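Local coordinates for hypothetical protein (Streptococcus pneumoniae, PDB 2HIY) that is of unknown function but belongs to the conserved bacterial DUF1697 family and folds into two four-stranded antiparallel sheets flanked by helices, at residues D[54-59]-D[77-82]; D[103-108]-D[172-177]; D[115-120]-D[160-165]. All blocks are in the same frame, centred on the assembly; numbering follows the deposited sequence.

Contact 1: D[54-59]-D[77-82]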
loop_
_atom_site.group_PDB
_atom_site.type_symbol
_atom_site.label_atom_id
_atom_site.label_comp_id
_atom_site.label_asym_id
_atom_site.label_seq_id
_atom_site.Cartn_x
_atom_site.Cartn_y
_atom_site.Cartn_z
ATOM N N ASP D 54 7.294 -31.610 30.019
ATOM C CA ASP D 54 5.882 -31.679 30.375
ATOM C C ASP D 54 5.118 -32.438 29.274
ATOM O O ASP D 54 5.576 -32.496 28.123
ATOM C CB ASP D 54 5.325 -30.265 30.525
ATOM C CG ASP D 54 4.138 -30.189 31.480
ATOM O OD1 ASP D 54 3.621 -31.240 31.933
ATOM O OD2 ASP D 54 3.701 -29.051 31.752
ATOM N N SER D 55 3.953 -32.998 29.607
ATOM C CA SER D 55 3.169 -33.734 28.600
ATOM C C SER D 55 2.683 -32.759 27.551
ATOM O O SER D 55 2.468 -31.585 27.833
ATOM C CB SER D 55 1.977 -34.430 29.225
ATOM O OG SER D 55 1.004 -33.502 29.638
ATOM N N LYS D 56 2.551 -33.235 26.319
ATOM C CA LYS D 56 2.055 -32.348 25.267
ATOM C C LYS D 56 0.680 -31.791 25.603
ATOM O O LYS D 56 0.425 -30.629 25.347
ATOM C CB LYS D 56 2.037 -33.039 23.917
ATOM C CG LYS D 56 1.705 -32.025 22.827
ATOM C CD LYS D 56 1.887 -32.577 21.488
ATOM C CE LYS D 56 1.575 -31.452 20.485
ATOM N NZ LYS D 56 1.569 -32.002 19.139
ATOM N N ALA D 57 -0.193 -32.598 26.206
ATOM C CA ALA D 57 -1.530 -32.139 26.587
ATOM C C ALA D 57 -1.482 -30.974 27.558
ATOM O O ALA D 57 -2.242 -30.011 27.414
ATOM C CB ALA D 57 -2.347 -33.287 27.150
ATOM N N GLN D 58 -0.574 -31.052 28.525
ATOM C CA GLN D 58 -0.422 -29.952 29.462
ATOM C C GLN D 58 0.224 -28.736 28.819
ATOM O O GLN D 58 -0.147 -27.605 29.148
ATOM C CB GLN D 58 0.322 -30.383 30.730
ATOM C CG GLN D 58 -0.595 -31.217 31.646
ATOM C CD GLN D 58 0.044 -31.747 32.921
ATOM O OE1 GLN D 58 1.253 -31.624 33.155
ATOM N NE2 GLN D 58 -0.785 -32.353 33.763
ATOM N N LEU D 59 1.167 -28.961 27.894
ATOM C CA LEU D 59 1.763 -27.836 27.166
ATOM C C LEU D 59 0.712 -27.079 26.357
ATOM O O LEU D 59 0.684 -25.856 26.342
ATOM C CB LEU D 59 2.902 -28.293 26.244
ATOM C CG LEU D 59 4.176 -28.727 26.970
ATOM C CD1 LEU D 59 5.089 -29.378 25.982
ATOM C CD2 LEU D 59 4.875 -27.542 27.611
ATOM N N PHE D 77 -2.651 -22.357 17.149
ATOM C CA PHE D 77 -1.213 -22.495 17.021
ATOM C C PHE D 77 -0.874 -23.918 16.638
ATOM O O PHE D 77 -1.641 -24.843 16.937
ATOM C CB PHE D 77 -0.475 -22.065 18.313
ATOM C CG PHE D 77 -0.892 -22.819 19.556
ATOM C CD1 PHE D 77 -0.286 -24.015 19.944
ATOM C CD2 PHE D 77 -1.825 -22.263 20.413
ATOM C CE1 PHE D 77 -0.667 -24.678 21.122
ATOM C CE2 PHE D 77 -2.198 -22.920 21.600
ATOM C CZ PHE D 77 -1.622 -24.128 21.948
ATOM N N SER D 78 0.291 -24.079 16.011
ATOM C CA SER D 78 0.849 -25.384 15.733
ATOM C C SER D 78 1.922 -25.676 16.784
ATOM O O SER D 78 2.687 -24.780 17.155
ATOM C CB SER D 78 1.511 -25.394 14.365
ATOM O OG SER D 78 0.608 -24.923 13.370
ATOM N N LEU D 79 1.922 -26.893 17.290
ATOM C CA LEU D 79 2.937 -27.312 18.265
ATOM C C LEU D 79 3.407 -28.692 17.854
ATOM O O LEU D 79 2.620 -29.660 17.825
ATOM C CB LEU D 79 2.327 -27.344 19.667
ATOM C CG LEU D 79 3.342 -27.690 20.776
ATOM C CD1 LEU D 79 4.435 -26.658 20.931
ATOM C CD2 LEU D 79 2.606 -27.865 22.098
ATOM N N LEU D 80 4.693 -28.789 17.535
ATOM C CA LEU D 80 5.226 -30.057 17.054
ATOM C C LEU D 80 6.619 -30.280 17.586
ATOM O O LEU D 80 7.346 -29.323 17.844
ATOM C CB LEU D 80 5.236 -30.074 15.523
ATOM C CG LEU D 80 5.959 -28.921 14.856
ATOM C CD1 LEU D 80 7.242 -29.417 14.206
ATOM C CD2 LEU D 80 5.043 -28.383 13.784
ATOM N N SER D 81 7.014 -31.542 17.695
ATOM C CA SER D 81 8.318 -31.871 18.247
ATOM C C SER D 81 9.367 -32.100 17.166
ATOM O O SER D 81 9.052 -32.325 15.998
ATOM C CB SER D 81 8.206 -33.144 19.090
ATOM O OG SER D 81 7.872 -34.222 18.243
ATOM N N LEU D 82 10.632 -32.131 17.583
ATOM C CA LEU D 82 11.709 -32.538 16.678
ATOM C C LEU D 82 11.423 -33.930 16.104
ATOM O O LEU D 82 11.599 -34.142 14.903
ATOM C CB LEU D 82 13.058 -32.528 17.413
ATOM C CG LEU D 82 14.264 -33.129 16.665
ATOM C CD1 LEU D 82 14.628 -32.345 15.408
ATOM C CD2 LEU D 82 15.485 -33.290 17.605
#
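Lys56, in the first turn of helix 56-70, reaches across to Leu79 on strand 78-81 and grips its backbone carbonyl. The lysine chain starts with CG anti to the backbone N (chi1 -172°) and stays extended through its last torsion, which carries the ammonium group the full length of the side chain toward the strand. CB points at the strand; further out, CE runs beside the leucine, 4.1 Å from Leu79 CD2 and 3.4 Å from Leu79 O. At the tip, NZ donates a hydrogen bond of 2.9 Å to Leu79 O, with a C=O...N angle of 148° and the donor tilted 32° out of the carbonyl plane. The same nitrogen forms a salt bridge with Glu110, so the charge is held between a strand carbonyl and a carboxylate. Lys56 and Leu79 run past each other in opposite directions, with the lysine CE the methylene that meets the leucine branch. Leu79 CD2 also meets Leu59 CB at 4.2 Å, one turn further along the helix, and Phe50 and Tyr7 extend this apolar patch over the sheet. The helix start itself is ordered by Ser55, the N-cap residue, whose OG accepts from Gln58 N at 3.1 Å, while Asp54 OD1 takes the N-H of Ser55 from above its carboxylate plane. The whole is helix-on-sheet packing: the N-terminal turn of helix 56-70 lies against an outer strand, within this chain, of the antiparallel sheet 39-41, 47-52, 5-10 and 78-81, part of the ferredoxin-like beta-alpha-beta-beta-alpha-beta fold, in which helix 56-70 joins strand 47-52 to strand 78-81.

Contact 2: D[103-108]-D[172-177]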
loop_
_atom_site.group_PDB
_atom_site.type_symbol
_atom_site.label_atom_id
_atom_site.label_comp_id
_atom_site.label_asym_id
_atom_site.label_seq_id
_atom_site.Cartn_x
_atom_site.Cartn_y
_atom_site.Cartn_z
ATOM N N LYS D 103 6.598 -22.816 -3.057
ATOM C CA LYS D 103 6.353 -24.010 -2.255
ATOM C C LYS D 103 5.996 -23.589 -0.854
ATOM O O LYS D 103 6.759 -22.849 -0.248
ATOM C CB LYS D 103 7.558 -24.919 -2.242
ATOM C CG LYS D 103 7.892 -25.515 -3.624
ATOM C CD LYS D 103 9.107 -26.429 -3.597
ATOM C CE LYS D 103 10.393 -25.627 -3.355
ATOM N NZ LYS D 103 11.630 -26.446 -3.551
ATOM N N ASP D 104 4.863 -24.034 -0.368
ATOM C CA ASP D 104 4.397 -23.707 0.971
ATOM C C ASP D 104 4.032 -24.950 1.744
ATOM O O ASP D 104 3.597 -25.944 1.152
ATOM C CB ASP D 104 3.202 -22.778 0.865
ATOM C CG ASP D 104 3.578 -21.485 0.157
ATOM O OD1 ASP D 104 4.385 -20.712 0.724
ATOM O OD2 ASP D 104 3.138 -21.254 -0.995
ATOM N N PHE D 105 4.192 -24.879 3.070
ATOM C CA PHE D 105 3.706 -25.945 3.924
ATOM C C PHE D 105 2.610 -25.335 4.789
ATOM O O PHE D 105 2.842 -24.312 5.434
ATOM C CB PHE D 105 4.810 -26.513 4.806
ATOM C CG PHE D 105 4.442 -27.836 5.430
ATOM C CD1 PHE D 105 4.484 -28.988 4.675
ATOM C CD2 PHE D 105 4.013 -27.919 6.746
ATOM C CE1 PHE D 105 4.158 -30.208 5.226
ATOM C CE2 PHE D 105 3.701 -29.120 7.306
ATOM C CZ PHE D 105 3.760 -30.281 6.539
ATOM N N LEU D 106 1.458 -25.978 4.809
ATOM C CA LEU D 106 0.326 -25.531 5.625
ATOM C C LEU D 106 0.307 -26.394 6.885
ATOM O O LEU D 106 -0.174 -27.528 6.848
ATOM C CB LEU D 106 -0.992 -25.702 4.849
ATOM C CG LEU D 106 -1.224 -24.760 3.653
ATOM C CD1 LEU D 106 -0.220 -25.033 2.526
ATOM C CD2 LEU D 106 -2.623 -24.983 3.100
ATOM N N PHE D 107 0.867 -25.873 7.980
ATOM C CA PHE D 107 0.952 -26.662 9.210
ATOM C C PHE D 107 -0.405 -26.742 9.890
ATOM O O PHE D 107 -1.085 -25.721 10.101
ATOM C CB PHE D 107 1.892 -26.013 10.212
ATOM C CG PHE D 107 3.360 -26.192 9.914
ATOM C CD1 PHE D 107 4.055 -27.312 10.381
ATOM C CD2 PHE D 107 4.103 -25.192 9.234
ATOM C CE1 PHE D 107 5.453 -27.462 10.141
ATOM C CE2 PHE D 107 5.483 -25.335 9.011
ATOM C CZ PHE D 107 6.138 -26.473 9.461
ATOM N N TYR D 108 -0.812 -27.958 10.248
ATOM C CA TYR D 108 -2.003 -28.126 11.048
ATOM C C TYR D 108 -1.812 -27.493 12.420
ATOM O O TYR D 108 -0.707 -27.351 12.900
ATOM C CB TYR D 108 -2.320 -29.609 11.185
ATOM C CG TYR D 108 -2.592 -30.327 9.865
ATOM C CD1 TYR D 108 -3.302 -29.712 8.826
ATOM C CD2 TYR D 108 -2.183 -31.663 9.697
ATOM C CE1 TYR D 108 -3.565 -30.417 7.611
ATOM C CE2 TYR D 108 -2.447 -32.354 8.512
ATOM C CZ TYR D 108 -3.146 -31.736 7.506
ATOM O OH TYR D 108 -3.418 -32.467 6.347
ATOM N N LYS D 172 11.369 -22.470 2.491
ATOM C CA LYS D 172 12.620 -22.053 3.115
ATOM C C LYS D 172 12.464 -21.965 4.637
ATOM O O LYS D 172 13.358 -22.401 5.386
ATOM C CB LYS D 172 13.102 -20.737 2.502
ATOM C CG LYS D 172 13.697 -20.934 1.117
ATOM C CD LYS D 172 14.422 -19.698 0.601
ATOM C CE LYS D 172 15.333 -20.044 -0.581
ATOM N NZ LYS D 172 14.591 -20.609 -1.735
ATOM N N THR D 173 11.325 -21.450 5.099
ATOM C CA THR D 173 11.069 -21.379 6.537
ATOM C C THR D 173 10.777 -22.754 7.147
ATOM O O THR D 173 11.183 -23.045 8.275
ATOM C CB THR D 173 9.958 -20.368 6.827
ATOM O OG1 THR D 173 10.313 -19.114 6.221
ATOM C CG2 THR D 173 9.737 -20.182 8.324
ATOM N N PHE D 174 10.096 -23.619 6.382
ATOM C CA PHE D 174 9.923 -25.016 6.790
ATOM C C PHE D 174 11.313 -25.614 7.089
ATOM O O PHE D 174 11.514 -26.222 8.141
ATOM C CB PHE D 174 9.207 -25.753 5.648
ATOM C CG PHE D 174 9.035 -27.228 5.844
ATOM C CD1 PHE D 174 7.851 -27.744 6.364
ATOM C CD2 PHE D 174 10.031 -28.108 5.422
ATOM C CE1 PHE D 174 7.677 -29.115 6.474
ATOM C CE2 PHE D 174 9.852 -29.468 5.543
ATOM C CZ PHE D 174 8.684 -29.968 6.067
ATOM N N ASP D 175 12.267 -25.443 6.175
ATOM C CA ASP D 175 13.626 -25.940 6.418
ATOM C C ASP D 175 14.207 -25.346 7.694
ATOM O O ASP D 175 14.744 -26.075 8.545
ATOM C CB ASP D 175 14.542 -25.650 5.227
ATOM C CG ASP D 175 14.231 -26.522 4.033
ATOM O OD1 ASP D 175 13.602 -27.579 4.218
ATOM O OD2 ASP D 175 14.631 -26.146 2.916
ATOM N N LYS D 176 14.095 -24.029 7.825
ATOM C CA LYS D 176 14.665 -23.335 9.004
ATOM C C LYS D 176 14.058 -23.871 10.306
ATOM O O LYS D 176 14.776 -24.033 11.300
ATOM C CB LYS D 176 14.469 -21.826 8.891
ATOM C CG LYS D 176 15.037 -21.050 10.098
ATOM C CD LYS D 176 16.541 -21.227 10.190
ATOM C CE LYS D 176 17.116 -20.441 11.366
ATOM N NZ LYS D 176 18.570 -20.696 11.554
ATOM N N ILE D 177 12.750 -24.122 10.328
ATOM C CA ILE D 177 12.098 -24.757 11.472
ATOM C C ILE D 177 12.790 -26.073 11.826
ATOM O O ILE D 177 13.099 -26.316 12.979
ATOM C CB ILE D 177 10.562 -24.920 11.241
ATOM C CG1 ILE D 177 9.889 -23.550 11.312
ATOM C CG2 ILE D 177 9.918 -25.905 12.252
ATOM C CD1 ILE D 177 8.538 -23.457 10.583
#
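Strand 103-108 and helix 172-177 pass with their axes 8.4 Å apart and their N-to-C directions 56° from each other, and the backbones come nearest at Phe105 and Phe174. Between them the side chains build an aromatic cluster of Phe105, Phe107 and Phe174. Phe174 puts its CD1-CE1 side over one face of the Phe105 ring: CE1 sits above the centre of that ring, and CD1 comes to 3.5 Å from Phe105 CG. The two planes are inclined at 51°, with centroids 4.8 Å apart, so the rings meet obliquely. Phe174 gets there with CG anti to its own nitrogen (chi1 176°), which directs the ring from the helix down onto the sheet. This is a helix laid on an antiparallel sheet, strand 102-108 lying inside between 137-142 and 166-170; elements 102-108, 114-122, 129-133, 137-142, 152-156 and 166-170 follow the ferredoxin-like order, with helix 171-182 added last. Phe107 lies to one side, with Phe105 CD2 over the centre of its face. Its CZ touches Phe174 CD1 at 3.8 Å, but the two rings are slid apart and barely overlap. Ile177, one turn on from Phe174, and Phe107 approach from opposite directions, with Ile177 CD1 3.9 Å from Phe107 CE2. Phe139 and Trp96 add edge-to-face partners, to Phe105 and Phe174 respectively, and Phe85 from helix 82-89 meets Phe174 as well.

Contact 3: D[115-120]-D[160-165]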
loop_
_atom_site.group_PDB
_atom_site.type_symbol
_atom_site.label_atom_id
_atom_site.label_comp_id
_atom_site.label_asym_id
_atom_site.label_seq_id
_atom_site.Cartn_x
_atom_site.Cartn_y
_atom_site.Cartn_z
ATOM N N ASP D 115 -9.428 -34.275 9.069
ATOM C CA ASP D 115 -10.241 -34.902 8.063
ATOM C C ASP D 115 -11.152 -33.913 7.320
ATOM O O ASP D 115 -11.387 -34.063 6.124
ATOM C CB ASP D 115 -11.052 -36.058 8.647
ATOM C CG ASP D 115 -10.210 -37.320 8.869
ATOM O OD1 ASP D 115 -9.014 -37.376 8.486
ATOM O OD2 ASP D 115 -10.802 -38.285 9.381
ATOM N N GLN D 116 -11.672 -32.914 8.047
ATOM C CA GLN D 116 -12.439 -31.876 7.371
ATOM C C GLN D 116 -11.573 -31.039 6.434
ATOM O O GLN D 116 -11.998 -30.700 5.324
ATOM C CB GLN D 116 -13.162 -30.989 8.379
ATOM C CG GLN D 116 -13.999 -29.877 7.716
ATOM C CD GLN D 116 -15.098 -30.390 6.782
ATOM O OE1 GLN D 116 -14.942 -30.474 5.525
ATOM N NE2 GLN D 116 -16.231 -30.716 7.381
ATOM N N VAL D 117 -10.357 -30.724 6.878
ATOM C CA VAL D 117 -9.432 -29.993 6.002
ATOM C C VAL D 117 -9.129 -30.767 4.728
ATOM O O VAL D 117 -9.209 -30.227 3.624
ATOM C CB VAL D 117 -8.114 -29.685 6.740
ATOM C CG1 VAL D 117 -7.071 -29.062 5.794
ATOM C CG2 VAL D 117 -8.375 -28.750 7.920
ATOM N N ILE D 118 -8.893 -32.075 4.877
ATOM C CA ILE D 118 -8.618 -32.899 3.700
ATOM C C ILE D 118 -9.819 -32.887 2.749
ATOM O O ILE D 118 -9.685 -32.729 1.547
ATOM C CB ILE D 118 -8.282 -34.334 4.149
ATOM C CG1 ILE D 118 -6.921 -34.356 4.870
ATOM C CG2 ILE D 118 -8.252 -35.273 2.966
ATOM C CD1 ILE D 118 -6.589 -35.716 5.549
ATOM N N ALA D 119 -11.024 -33.036 3.316
ATOM C CA ALA D 119 -12.200 -33.084 2.433
ATOM C C ALA D 119 -12.383 -31.770 1.701
ATOM O O ALA D 119 -12.649 -31.736 0.502
ATOM C CB ALA D 119 -13.477 -33.427 3.246
ATOM N N THR D 120 -12.194 -30.668 2.407
ATOM C CA THR D 120 -12.319 -29.349 1.777
ATOM C C THR D 120 -11.255 -29.157 0.695
ATOM O O THR D 120 -11.585 -28.763 -0.422
ATOM C CB THR D 120 -12.211 -28.277 2.843
ATOM O OG1 THR D 120 -13.328 -28.415 3.732
ATOM C CG2 THR D 120 -12.247 -26.864 2.211
ATOM N N VAL D 160 -11.854 -20.716 2.554
ATOM C CA VAL D 160 -12.063 -21.945 3.350
ATOM C C VAL D 160 -12.196 -21.631 4.840
ATOM O O VAL D 160 -11.543 -20.721 5.357
ATOM C CB VAL D 160 -10.934 -23.003 3.122
ATOM C CG1 VAL D 160 -10.845 -23.429 1.619
ATOM C CG2 VAL D 160 -9.590 -22.530 3.685
ATOM N N PRO D 161 -13.054 -22.368 5.550
ATOM C CA PRO D 161 -13.221 -22.166 6.976
ATOM C C PRO D 161 -11.957 -22.443 7.788
ATOM O O PRO D 161 -11.817 -21.879 8.860
ATOM C CB PRO D 161 -14.365 -23.140 7.338
ATOM C CG PRO D 161 -15.071 -23.381 6.073
ATOM C CD PRO D 161 -14.035 -23.332 5.008
ATOM N N PHE D 162 -11.041 -23.254 7.268
ATOM C CA PHE D 162 -9.879 -23.632 8.047
ATOM C C PHE D 162 -8.733 -22.631 7.980
ATOM O O PHE D 162 -7.712 -22.823 8.630
ATOM C CB PHE D 162 -9.423 -25.081 7.679
ATOM C CG PHE D 162 -8.802 -25.234 6.298
ATOM C CD1 PHE D 162 -7.499 -24.818 6.043
ATOM C CD2 PHE D 162 -9.508 -25.881 5.257
ATOM C CE1 PHE D 162 -6.933 -24.955 4.772
ATOM C CE2 PHE D 162 -8.943 -26.034 4.005
ATOM C CZ PHE D 162 -7.641 -25.594 3.757
ATOM N N TYR D 163 -8.875 -21.576 7.179
ATOM C CA TYR D 163 -7.757 -20.710 6.933
ATOM C C TYR D 163 -7.054 -20.156 8.166
ATOM O O TYR D 163 -5.808 -20.137 8.213
ATOM C CB TYR D 163 -8.219 -19.549 6.049
ATOM C CG TYR D 163 -7.097 -18.658 5.603
ATOM C CD1 TYR D 163 -6.264 -19.058 4.564
ATOM C CD2 TYR D 163 -6.835 -17.429 6.236
ATOM C CE1 TYR D 163 -5.204 -18.268 4.147
ATOM C CE2 TYR D 163 -5.771 -16.611 5.797
ATOM C CZ TYR D 163 -4.972 -17.067 4.749
ATOM O OH TYR D 163 -3.916 -16.296 4.290
ATOM N N ARG D 164 -7.824 -19.702 9.150
ATOM C CA ARG D 164 -7.222 -19.112 10.350
ATOM C C ARG D 164 -6.747 -20.183 11.319
ATOM O O ARG D 164 -6.266 -19.863 12.418
ATOM C CB ARG D 164 -8.206 -18.166 11.029
ATOM C CG ARG D 164 -8.464 -16.888 10.205
ATOM C CD ARG D 164 -9.588 -15.997 10.799
ATOM N NE ARG D 164 -9.544 -15.905 12.254
ATOM C CZ ARG D 164 -8.850 -15.006 12.934
ATOM N NH1 ARG D 164 -8.145 -14.075 12.294
ATOM N NH2 ARG D 164 -8.873 -15.037 14.269
ATOM N N HIS D 165 -6.876 -21.456 10.930
ATOM C CA HIS D 165 -6.514 -22.601 11.778
ATOM C C HIS D 165 -5.435 -23.441 11.138
ATOM O O HIS D 165 -5.291 -24.630 11.469
ATOM C CB HIS D 165 -7.761 -23.400 12.116
ATOM C CG HIS D 165 -8.740 -22.582 12.871
ATOM N ND1 HIS D 165 -9.767 -21.890 12.268
ATOM C CD2 HIS D 165 -8.765 -22.254 14.177
ATOM C CE1 HIS D 165 -10.414 -21.198 13.191
ATOM N NE2 HIS D 165 -9.837 -21.413 14.357
#
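Phe162 presents one face of its ring to Val117 on helix 114-122, and the two side chains cross at about a right angle. Val117 CG1 stands over the ring centre, 3.9 Å from the centroid of the Phe162 ring and only 7° off its normal, a well-centred CH-pi contact. The other methyl, Val117 CG2, slips toward the root of the ring and meets Phe162 CB at 3.8 Å. On the opposite face lies Val160 CG2, so the aromatic ring is sandwiched between two valines, one from the helix and one from its own loop. Val160 to Tyr163 forms a type I beta turn in the loop from helix 152-156 to strand 166-170, and this turn folds Phe162 back; with Phe162 CG between its backbone N and carbonyl carbon (chi1 70°), the ring lies across Val160 CG2. Thr120, one turn after Val117, works at the ring edge instead: its CG2 lies near the ring plane, 3.9 Å from Phe162 CE2, and also touches Val160 CG1 at 3.8 Å. Away from the ring, the loop faces another chain, where Val160 O accepts a hydrogen bond from Asn33 of the third subunit and Pro161 packs on Gln29 of that subunit.

In the fold
Contact 1 belongs to the sheet of strands 39-41, 47-52, 5-10 and 78-81, contact 2 to that of 129-133, 137-142, 102-108 and 166-170; both sheets have strand order 2-3-1-4, so both halves show the same ferredoxin-like order. The centres of contacts 1 and 2 lie about 18 Å apart, and the segments touch: Ser78 OG is 2.8 Å from Tyr108 O, probably a hydrogen bond, and Leu80 CD2 packs 3.7 Å from Phe107 CD1. Contact 3 is nested within the chain loop closed by contact 2, and meets it where Tyr108 CE1 lies 4.2 Å from Val117 CG1. Contacts 1 and 3 do not touch, their nearest atoms being about 6 Å apart. Asp115 of the second subunit pairs with Lys172 in contact 2.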